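SusD superfamily protein (Bacteroides thetaiotaomicron, PDB 3MCX) is of unknown function but binds zinc ions and, as a SusD family member, probably helps capture glycans at the outer membrane. Local coordinates at residues 259-264 / 339-344; 290-295 / 323-328. One frame throughout, in Å; residues are numbered along the deposited sequence. Where two conformers were deposited one is given.

Contact 1 (259-264 / 339-344); sequences ELYITL and PGKTGD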
loop_
_atom_site.group_PDB
_atom_site.type_symbol
_atom_site.label_atom_id
_atom_site.label_comp_id
_atom_site.label_asym_id
_atom_site.label_seq_id
_atom_site.Cartn_x
_atom_site.Cartn_y
_atom_site.Cartn_z
ATOM N N GLU A 259 0.907 -7.997 -8.655
ATOM C CA GLU A 259 0.596 -8.865 -7.525
ATOM C C GLU A 259 1.738 -9.862 -7.362
ATOM O O GLU A 259 2.153 -10.494 -8.329
ATOM C CB GLU A 259 -0.731 -9.564 -7.809
ATOM C CG GLU A 259 -1.140 -10.664 -6.856
ATOM C CD GLU A 259 -2.498 -11.227 -7.281
ATOM O OE1 GLU A 259 -3.384 -10.415 -7.655
ATOM O OE2 GLU A 259 -2.696 -12.452 -7.300
ATOM N N LEU A 260 2.236 -9.987 -6.134
ATOM C CA LEU A 260 3.347 -10.892 -5.833
ATOM C C LEU A 260 2.806 -12.276 -5.538
ATOM O O LEU A 260 1.864 -12.443 -4.778
ATOM C CB LEU A 260 4.180 -10.367 -4.667
ATOM C CG LEU A 260 4.816 -9.006 -4.921
ATOM C CD1 LEU A 260 5.256 -8.383 -3.600
ATOM C CD2 LEU A 260 5.984 -9.145 -5.913
ATOM N N TYR A 261 3.428 -13.276 -6.156
ATOM C CA TYR A 261 3.006 -14.673 -6.055
ATOM C C TYR A 261 3.545 -15.288 -4.775
ATOM O O TYR A 261 4.768 -15.215 -4.499
ATOM C CB TYR A 261 3.532 -15.436 -7.256
ATOM C CG TYR A 261 3.140 -16.886 -7.325
ATOM C CD1 TYR A 261 1.814 -17.265 -7.343
ATOM C CD2 TYR A 261 4.110 -17.902 -7.375
ATOM C CE1 TYR A 261 1.463 -18.599 -7.413
ATOM C CE2 TYR A 261 3.762 -19.242 -7.461
ATOM C CZ TYR A 261 2.435 -19.587 -7.482
ATOM O OH TYR A 261 2.089 -20.925 -7.569
ATOM N N ILE A 262 2.641 -15.922 -4.024
ATOM C CA ILE A 262 2.926 -16.578 -2.761
ATOM C C ILE A 262 2.443 -18.010 -2.807
ATOM O O ILE A 262 1.337 -18.314 -3.277
ATOM C CB ILE A 262 2.175 -15.871 -1.602
ATOM C CG1 ILE A 262 2.589 -14.393 -1.469
ATOM C CG2 ILE A 262 2.291 -16.648 -0.268
ATOM C CD1 ILE A 262 4.037 -14.185 -1.050
ATOM N N THR A 263 3.281 -18.921 -2.327
ATOM C CA THR A 263 2.839 -20.254 -1.930
ATOM C C THR A 263 3.530 -20.627 -0.615
ATOM O O THR A 263 4.375 -19.880 -0.109
ATOM C CB THR A 263 3.157 -21.340 -2.974
ATOM O OG1 THR A 263 4.565 -21.573 -2.970
ATOM C CG2 THR A 263 2.673 -20.914 -4.391
ATOM N N LEU A 264 3.165 -21.788 -0.052
ATOM C CA LEU A 264 3.833 -22.243 1.175
ATOM C C LEU A 264 5.308 -22.655 0.959
ATOM O O LEU A 264 6.045 -22.850 1.939
ATOM C CB LEU A 264 3.048 -23.390 1.822
ATOM C CG LEU A 264 1.708 -22.999 2.460
ATOM C CD1 LEU A 264 1.096 -24.193 3.192
ATOM C CD2 LEU A 264 1.822 -21.783 3.407
ATOM N N PRO A 339 -8.316 -14.541 2.265
ATOM C CA PRO A 339 -8.582 -15.833 2.920
ATOM C C PRO A 339 -7.647 -16.963 2.460
ATOM O O PRO A 339 -7.748 -18.084 2.968
ATOM C CB PRO A 339 -9.990 -16.116 2.477
ATOM C CG PRO A 339 -10.007 -15.588 1.028
ATOM C CD PRO A 339 -9.238 -14.312 1.130
ATOM N N GLY A 340 -6.767 -16.691 1.485
ATOM C CA GLY A 340 -5.909 -17.735 0.918
ATOM C C GLY A 340 -6.515 -18.356 -0.324
ATOM O O GLY A 340 -7.713 -18.195 -0.598
ATOM N N LYS A 341 -5.700 -19.101 -1.067
ATOM C CA LYS A 341 -6.124 -19.685 -2.377
ATOM C C LYS A 341 -7.202 -20.739 -2.279
ATOM O O LYS A 341 -7.916 -21.011 -3.263
ATOM C CB LYS A 341 -4.944 -20.326 -3.102
ATOM C CG LYS A 341 -3.711 -19.484 -3.214
ATOM C CD LYS A 341 -2.794 -19.987 -4.282
ATOM C CE LYS A 341 -1.383 -19.507 -4.219
ATOM N NZ LYS A 341 -1.218 -18.055 -4.090
ATOM N N THR A 342 -7.275 -21.417 -1.140
ATOM C CA THR A 342 -8.330 -22.412 -0.943
ATOM C C THR A 342 -9.417 -21.938 0.033
ATOM O O THR A 342 -10.356 -22.687 0.340
ATOM C CB THR A 342 -7.748 -23.798 -0.546
ATOM O OG1 THR A 342 -7.208 -23.764 0.776
ATOM C CG2 THR A 342 -6.643 -24.248 -1.540
ATOM N N GLY A 343 -9.312 -20.686 0.484
ATOM C CA GLY A 343 -10.338 -20.050 1.304
ATOM C C GLY A 343 -10.224 -20.269 2.803
ATOM O O GLY A 343 -11.032 -19.702 3.559
ATOM N N ASP A 344 -9.242 -21.075 3.234
ATOM C CA ASP A 344 -8.990 -21.337 4.656
ATOM C C ASP A 344 -7.503 -21.320 5.087
ATOM O O ASP A 344 -7.173 -21.816 6.161
ATOM C CB ASP A 344 -9.610 -22.671 5.025
ATOM C CG ASP A 344 -8.946 -23.834 4.312
ATOM O OD1 ASP A 344 -8.007 -23.607 3.491
ATOM O OD2 ASP A 344 -9.367 -25.002 4.557
#
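K341 reaches across to the backbone of I262. Its ammonium NZ donates to I262 O at 2.7 Å. The donor lies in the carbonyl plane, and the C=O...N angle is 160°. This is close to head-on. The chain of K341 is extended through chi2 and chi3, which carries CE to 3.1 Å from I262 O. The bend at the last torsion (chi4 -50°) then turns NZ onto the oxygen. The T263 methyl CG2 flanks the same stem, 4.3 Å from K341 CE. K341 NZ lies obliquely off the Y261 ring, 4.3 Å from Y261 CE1.

K341 sits in a type I beta turn from G340 to G343, closed by G343 N to G340 O at 3.2 Å. From within the turn, T342 OG1 donates to OD1 of D344, the residue just after it, at 2.8 Å. It comes from the syn side, 31° out of the carboxylate plane.

NZ has two further partners: a salt bridge to D251 and a hydrogen bond to T348 O. A methionine in place of K341 would probably leave I262 O without this donor and D251 without its counter-charge. The chemistry is that of one cation shared by two carbonyl oxygens and a carboxylate. It ties the loop just after strand 256-260 to the loop before strand 351-355, and the nearby acid should favour the charged amine.

Contact 2 (290-295 / 323-328); sequences NLILSE and GLPAAA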
loop_
_atom_site.group_PDB
_atom_site.type_symbol
_atom_site.label_atom_id
_atom_site.label_comp_id
_atom_site.label_asym_id
_atom_site.label_seq_id
_atom_site.Cartn_x
_atom_site.Cartn_y
_atom_site.Cartn_z
ATOM N N ASN A 290 -4.270 -9.352 14.857
ATOM C CA ASN A 290 -4.340 -8.060 15.529
ATOM C C ASN A 290 -4.893 -6.934 14.694
ATOM O O ASN A 290 -4.536 -5.790 14.910
ATOM C CB ASN A 290 -3.027 -7.637 16.198
ATOM C CG ASN A 290 -3.283 -6.717 17.389
ATOM O OD1 ASN A 290 -4.420 -6.685 17.888
ATOM N ND2 ASN A 290 -2.254 -5.994 17.876
ATOM N N LEU A 291 -5.757 -7.258 13.727
ATOM C CA LEU A 291 -6.434 -6.278 12.896
ATOM C C LEU A 291 -7.901 -6.637 12.829
ATOM O O LEU A 291 -8.259 -7.765 12.471
ATOM C CB LEU A 291 -5.838 -6.223 11.496
ATOM C CG LEU A 291 -4.401 -5.694 11.418
ATOM C CD1 LEU A 291 -3.712 -6.163 10.150
ATOM C CD2 LEU A 291 -4.318 -4.155 11.513
ATOM N N ILE A 292 -8.745 -5.674 13.183
ATOM C CA ILE A 292 -10.187 -5.802 13.050
ATOM C C ILE A 292 -10.726 -4.495 12.524
ATOM O O ILE A 292 -10.057 -3.460 12.613
ATOM C CB ILE A 292 -10.890 -6.194 14.351
ATOM C CG1 ILE A 292 -10.642 -5.183 15.500
ATOM C CG2 ILE A 292 -10.462 -7.644 14.778
ATOM C CD1 ILE A 292 -11.490 -5.381 16.760
ATOM N N LEU A 293 -11.937 -4.536 11.981
ATOM C CA LEU A 293 -12.613 -3.348 11.482
ATOM C C LEU A 293 -13.194 -2.546 12.634
ATOM O O LEU A 293 -13.695 -3.130 13.622
ATOM C CB LEU A 293 -13.708 -3.765 10.504
ATOM C CG LEU A 293 -13.217 -4.567 9.280
ATOM C CD1 LEU A 293 -14.379 -5.197 8.478
ATOM C CD2 LEU A 293 -12.350 -3.670 8.366
ATOM N N SER A 294 -13.143 -1.220 12.510
ATOM C CA SER A 294 -13.715 -0.329 13.501
ATOM C C SER A 294 -15.207 -0.094 13.271
ATOM O O SER A 294 -15.759 -0.380 12.199
ATOM C CB SER A 294 -13.002 1.005 13.447
ATOM O OG SER A 294 -13.352 1.668 12.249
ATOM N N GLU A 295 -15.839 0.461 14.269
ATOM C CA GLU A 295 -17.227 0.869 14.113
ATOM C C GLU A 295 -17.339 2.017 13.102
ATOM O O GLU A 295 -18.360 2.158 12.419
ATOM C CB GLU A 295 -17.838 1.290 15.440
ATOM C CG GLU A 295 -19.345 1.348 15.402
ATOM C CD GLU A 295 -19.916 1.953 16.657
ATOM O OE1 GLU A 295 -19.266 2.903 17.185
ATOM O OE2 GLU A 295 -21.036 1.510 17.085
ATOM N N GLY A 323 -11.753 -12.376 23.357
ATOM C CA GLY A 323 -10.556 -11.743 22.792
ATOM C C GLY A 323 -10.843 -10.472 22.002
ATOM O O GLY A 323 -9.928 -9.784 21.531
ATOM N N LEU A 324 -12.129 -10.136 21.881
ATOM C CA LEU A 324 -12.541 -8.887 21.235
ATOM C C LEU A 324 -12.923 -7.873 22.300
ATOM O O LEU A 324 -13.394 -8.214 23.354
ATOM C CB LEU A 324 -13.757 -9.116 20.324
ATOM C CG LEU A 324 -13.487 -9.819 19.013
ATOM C CD1 LEU A 324 -14.818 -10.232 18.362
ATOM C CD2 LEU A 324 -12.706 -8.959 18.051
ATOM N N PRO A 325 -12.801 -6.582 21.962
ATOM C CA PRO A 325 -13.450 -5.599 22.821
ATOM C C PRO A 325 -14.921 -5.973 23.018
ATOM O O PRO A 325 -15.556 -6.396 22.047
ATOM C CB PRO A 325 -13.307 -4.313 22.007
ATOM C CG PRO A 325 -12.094 -4.504 21.214
ATOM C CD PRO A 325 -12.092 -5.974 20.829
ATOM N N ALA A 326 -15.471 -5.819 24.215
ATOM C CA ALA A 326 -16.845 -6.246 24.519
ATOM C C ALA A 326 -17.854 -5.696 23.494
ATOM O O ALA A 326 -18.704 -6.422 23.014
ATOM C CB ALA A 326 -17.273 -5.834 25.953
ATOM N N ALA A 327 -17.728 -4.421 23.123
ATOM C CA ALA A 327 -18.692 -3.834 22.181
ATOM C C ALA A 327 -18.627 -4.426 20.764
ATOM O O ALA A 327 -19.598 -4.328 19.989
ATOM C CB ALA A 327 -18.523 -2.287 22.118
ATOM N N ALA A 328 -17.522 -5.093 20.427
ATOM C CA ALA A 328 -17.340 -5.717 19.112
ATOM C C ALA A 328 -17.701 -7.210 19.089
ATOM O O ALA A 328 -17.642 -7.792 18.015
ATOM C CB ALA A 328 -15.876 -5.571 18.653
#
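S294 OG is gripped by several groups. It bonds to A54 O, caps helix 295-301 at F297 N, and has a weak bond to D55 O. Two residues back, I292 turns toward loop 323-328. What passes between the two segments is purely apolar. P325 O accepts a hydrogen bond from A328 N at 2.9 Å, which closes the short 3-10 turn at 326-328. P325, just before the turn, also meets I292 across the contact.

I292 carries its side of it. Its longer branch starts in the tight slot between the backbone N and the carbonyl carbon (chi1 59°). It then runs out extended (chi2 170°), so CD1 is pushed forward as the leading atom. CD1 meets L324 CD2 at 4.0 Å. The second branch of I292 touches the same methyl, with CG2 4.2 Å from L324 CD2. Both branches of I292 thus meet the one leucine methyl from the same side, and the two side chains lie at a slant to each other. L324 gets there with CG placed anti to its carbonyl carbon (chi1 -75°). The side chain starts off alongside the other segment, and its end turns in toward I292. Its other methyl, CD1, lies farther from I292.

P325 comes up beside L324. The CD carbon of its ring faces I292 CD1 at 4.2 Å. A328 CB flanks the same spot more loosely, 4.8 Å from I292 CD1. The I292 methyl thus has leucine, proline and alanine carbons around it.

The zinc ion held by E315, E319 and H330 lies about 8 Å from the L324 side chain, too far for this contact to take part in it. Strand 292-293 pairs antiparallel with strand 56-57, where I292 bonds to Q57 through the backbone. Loop 323-328 packs on the strand from its I292 side.

Contact 2 is nested along the chain inside the loop that contact 1 closes. Strand 334-335 lies between their second segments, 323-328 and 339-344. The two do not touch: their centres are 25 Å apart and their nearest atoms about 12 Å. Contact 1 joins two loops beside the antiparallel sheet of 256-260 and 351-355. Contact 2 packs a loop on strand 292-293 of the sheet it forms with 56-57. Contact 1 is partly buried and polar, resting on a lysine charge. Contact 2 is buried and made of hydrocarbon alone, although its centre is farther from the centre of the chain. It is also the one nearer a zinc site, while contact 1 is remote from all of them.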